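Local coordinates for protein 6-phospho-alpha-glucosidase (Merdibacter massiliensis, PDB 6VC6) that probably hydrolyses 6-phosphorylated alpha-glucosides as a family 4 glycoside hydrolase that binds NAD and a manganese ion, at residues A[221-224]-A[225-228]; A[431-434]-A[435-438]. One frame throughout, in Å; residues are numbered along the deposited sequence.

Contact 1: A[221-224]-A[225-228]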
# COMPACT_ATOMS: atom_id res chain seq x y z
N LYS A 221 -13.43 21.64 -3.85
CA LYS A 221 -14.11 21.33 -5.10
C LYS A 221 -14.15 22.53 -6.04
O LYS A 221 -14.17 22.36 -7.26
CB LYS A 221 -15.54 20.84 -4.83
CG LYS A 221 -15.67 19.89 -3.66
CD LYS A 221 -17.13 19.63 -3.34
CE LYS A 221 -17.29 18.80 -2.08
NZ LYS A 221 -18.71 18.65 -1.68
N LYS A 222 -14.16 23.75 -5.49
CA LYS A 222 -14.23 24.94 -6.33
C LYS A 222 -12.95 25.12 -7.13
O LYS A 222 -13.00 25.38 -8.34
CB LYS A 222 -14.50 26.17 -5.47
CG LYS A 222 -14.77 27.43 -6.27
CD LYS A 222 -13.88 28.58 -5.83
CE LYS A 222 -14.32 29.13 -4.48
NZ LYS A 222 -13.77 30.50 -4.24
N ILE A 223 -11.79 24.99 -6.48
CA ILE A 223 -10.52 25.16 -7.19
C ILE A 223 -10.28 24.00 -8.15
O ILE A 223 -9.70 24.19 -9.22
CB ILE A 223 -9.37 25.32 -6.18
CG1 ILE A 223 -9.49 26.66 -5.44
CG2 ILE A 223 -8.02 25.25 -6.87
CD1 ILE A 223 -9.58 26.53 -3.95
N ILE A 224 -10.74 22.79 -7.79
CA ILE A 224 -10.58 21.65 -8.68
C ILE A 224 -11.35 21.87 -9.98
O ILE A 224 -10.86 21.54 -11.07
CB ILE A 224 -11.03 20.35 -7.97
CG1 ILE A 224 -9.98 19.91 -6.96
CG2 ILE A 224 -11.28 19.24 -8.98
CD1 ILE A 224 -10.31 18.62 -6.25
N LYS A 225 -12.55 22.43 -9.89
CA LYS A 225 -13.36 22.65 -11.08
C LYS A 225 -12.72 23.65 -12.03
O LYS A 225 -12.88 23.53 -13.25
CB LYS A 225 -14.77 23.11 -10.69
CG LYS A 225 -15.75 23.19 -11.85
CD LYS A 225 -16.95 24.06 -11.50
CE LYS A 225 -18.14 23.74 -12.38
NZ LYS A 225 -19.41 24.28 -11.81
N GLU A 226 -12.00 24.64 -11.50
CA GLU A 226 -11.44 25.70 -12.32
C GLU A 226 -9.98 25.50 -12.68
O GLU A 226 -9.55 25.96 -13.74
CB GLU A 226 -11.60 27.06 -11.62
CG GLU A 226 -10.97 27.13 -10.24
CD GLU A 226 -11.38 28.37 -9.47
OE1 GLU A 226 -12.39 29.01 -9.87
OE2 GLU A 226 -10.71 28.72 -8.48
N LYS A 227 -9.20 24.82 -11.83
CA LYS A 227 -7.78 24.63 -12.09
C LYS A 227 -7.38 23.18 -12.29
O LYS A 227 -6.43 22.92 -13.04
CB LYS A 227 -6.95 25.24 -10.95
CG LYS A 227 -5.45 24.99 -11.03
CD LYS A 227 -4.69 25.77 -9.97
CE LYS A 227 -4.31 24.89 -8.79
NZ LYS A 227 -4.55 25.57 -7.48
N GLY A 228 -8.08 22.23 -11.69
CA GLY A 228 -7.72 20.83 -11.79
C GLY A 228 -7.13 20.31 -10.50
O GLY A 228 -7.18 20.95 -9.44
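Glu226 lies back along the helix over Lys222 and Ile223, at the C-terminal end of a surface helix where Gly228, with positive phi, is the first residue to leave helical geometry. Its chi1 of 57° sets CG between the backbone N and the carbonyl carbon, facing the preceding turn. CB is still 3.9 Å from Lys222 O, but CG settles over two carbonyls, 3.3 Å from Lys222 O and about as near Ile223 O. CD follows over the same turn, and OE2 ends against carbon, 3.9 Å from Ile223 CG1 and near Lys222 CD. Lys222 NZ stays 5.5 Å from Glu226 OE2 and instead forms a salt bridge with Glu219. Beside this pair, Ile223 and Lys227 run side by side, Ile223 CG2 lying 3.5 Å from Lys227 NZ. Ile223 and Ile224 pack on Leu183 of helix 172-184, and Ile224 also meets Met252. Ile223 O takes a firm bond from Lys227 N and a weak one from Glu226 N. At the very end Gly228 N bonds weakly to Ile224 O, while Gly228 O receives a nearly straight CA-H contact from Ile224 CA at 3.6 Å.

Contact 2: A[431-434]-A[435-438]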
# COMPACT_ATOMS: atom_id res chain seq x y z
N GLU A 431 -1.93 -20.62 -14.72
CA GLU A 431 -0.80 -21.18 -15.45
C GLU A 431 0.48 -20.41 -15.17
O GLU A 431 1.52 -21.01 -14.87
CB GLU A 431 -1.11 -21.19 -16.95
CG GLU A 431 -0.45 -22.31 -17.73
CD GLU A 431 -1.03 -23.68 -17.40
OE1 GLU A 431 -0.35 -24.69 -17.68
OE2 GLU A 431 -2.15 -23.74 -16.85
N VAL A 432 0.44 -19.08 -15.27
CA VAL A 432 1.65 -18.28 -15.08
C VAL A 432 2.05 -18.19 -13.61
O VAL A 432 3.23 -17.96 -13.32
CB VAL A 432 1.47 -16.87 -15.68
CG1 VAL A 432 1.61 -16.91 -17.19
CG2 VAL A 432 0.12 -16.29 -15.27
N ASN A 433 1.10 -18.36 -12.69
CA ASN A 433 1.38 -18.33 -11.26
C ASN A 433 1.57 -19.73 -10.68
O ASN A 433 1.17 -19.98 -9.54
CB ASN A 433 0.26 -17.60 -10.51
CG ASN A 433 0.31 -16.10 -10.71
OD1 ASN A 433 1.01 -15.40 -9.98
ND2 ASN A 433 -0.45 -15.61 -11.68
N LYS A 434 2.18 -20.64 -11.44
CA LYS A 434 2.14 -22.06 -11.11
C LYS A 434 2.75 -22.34 -9.74
O LYS A 434 2.15 -23.04 -8.91
CB LYS A 434 2.85 -22.88 -12.18
CG LYS A 434 2.46 -24.34 -12.19
CD LYS A 434 1.39 -24.60 -13.24
CE LYS A 434 2.03 -25.01 -14.55
NZ LYS A 434 1.18 -24.66 -15.71
N GLY A 435 3.94 -21.81 -9.48
CA GLY A 435 4.62 -22.11 -8.24
C GLY A 435 4.54 -21.02 -7.19
O GLY A 435 5.33 -21.00 -6.24
N MSE A 436 3.57 -20.12 -7.33
CA MSE A 436 3.48 -18.97 -6.43
C MSE A 436 2.09 -18.83 -5.80
O MSE A 436 1.91 -18.06 -4.85
CB MSE A 436 3.84 -17.69 -7.18
CG MSE A 436 5.29 -17.63 -7.64
SE MSE A 436 5.55 -16.43 -9.15
CE MSE A 436 4.88 -17.57 -10.57
N TRP A 437 1.13 -19.55 -6.34
CA TRP A 437 -0.24 -19.54 -5.85
C TRP A 437 -0.50 -20.75 -4.96
O TRP A 437 0.23 -21.74 -5.00
CB TRP A 437 -1.23 -19.57 -7.03
CG TRP A 437 -1.63 -18.22 -7.54
CD1 TRP A 437 -0.97 -17.04 -7.36
CD2 TRP A 437 -2.78 -17.92 -8.33
NE1 TRP A 437 -1.65 -16.02 -7.98
CE2 TRP A 437 -2.77 -16.54 -8.59
CE3 TRP A 437 -3.83 -18.69 -8.84
CZ2 TRP A 437 -3.76 -15.91 -9.33
CZ3 TRP A 437 -4.82 -18.06 -9.58
CH2 TRP A 437 -4.77 -16.69 -9.82
N PRO A 438 -1.54 -20.70 -4.13
CA PRO A 438 -2.04 -21.94 -3.52
C PRO A 438 -2.72 -22.79 -4.58
O PRO A 438 -3.14 -22.31 -5.63
CB PRO A 438 -3.03 -21.45 -2.47
CG PRO A 438 -3.51 -20.14 -3.00
CD PRO A 438 -2.31 -19.53 -3.69
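Gly435, Met436 and Trp437 fold back on Asn433, the first residue to leave helical geometry at the end of helix 419-432, and the chain reverses through a type I beta turn. Gly435 is the third residue of that turn, after Lys434, whose NZ reaches back to a salt bridge with Glu431 OE1. Met436, a selenomethionine, closes the turn: its N donates to Asn433 O over 3.3 Å, nearly straight at the hydrogen but from well above the carbonyl plane. Its side chain bends at chi3 (-78°) and swings the methyl CE back to within 3.2 Å of Val432 O. Trp437 N is a second donor to Asn433 O, at 3.2 Å and closer to the carbonyl plane, from the same face. The carbonyl is thus gripped twice, and the Trp437 indole is laid against the Asn433 side chain. Asn433 CB sits 3.4 Å from the centroid of the five-membered ring, a CH-pi contact over the face. Beyond it the amide stacks on the ring, the planes 18° apart, with Asn433 CG 3.4 Å from Trp437 NE1. Neither polar end serves the other: NE1 donates to Ala117 O, while Asn433 OD1 accepts from Arg121 and ND2 donates to Met429 O. A leucine in place of Trp437 would probably uncover the face of the Asn433 amide and leave Ala117 O without this donor. Pro438 then leads the chain away, touching Val124. The inner side of the reversal packs against three helices: Met436 touches Met92 of helix 89-102, Trp437 rests on Leu120 and Arg121 of helix 113-136, and the indole also meets Leu426, Met429 and Ile430 of helix 419-432.

Contacts 1 and 2 stand on opposite sides of the chain's centre, with their centres 45 Å apart and their nearest atoms about 35 Å apart. They share no helix or strand, and they follow in series along the chain. Residues 221-228 end helix 217-227, which comes soon after strand 201-209 of the small antiparallel sheet and packs on helices 172-184 and 248-254. Residues 431-438 carry the chain out of the last helix, 419-432, into the C-terminal tail, and pack on helices 89-102 and 113-136. Each is a surface helix exit held by its own local neighbours, so neither bears directly on the other. The side chain of Met436 in contact 2 is about 9 Å from the bound NAD.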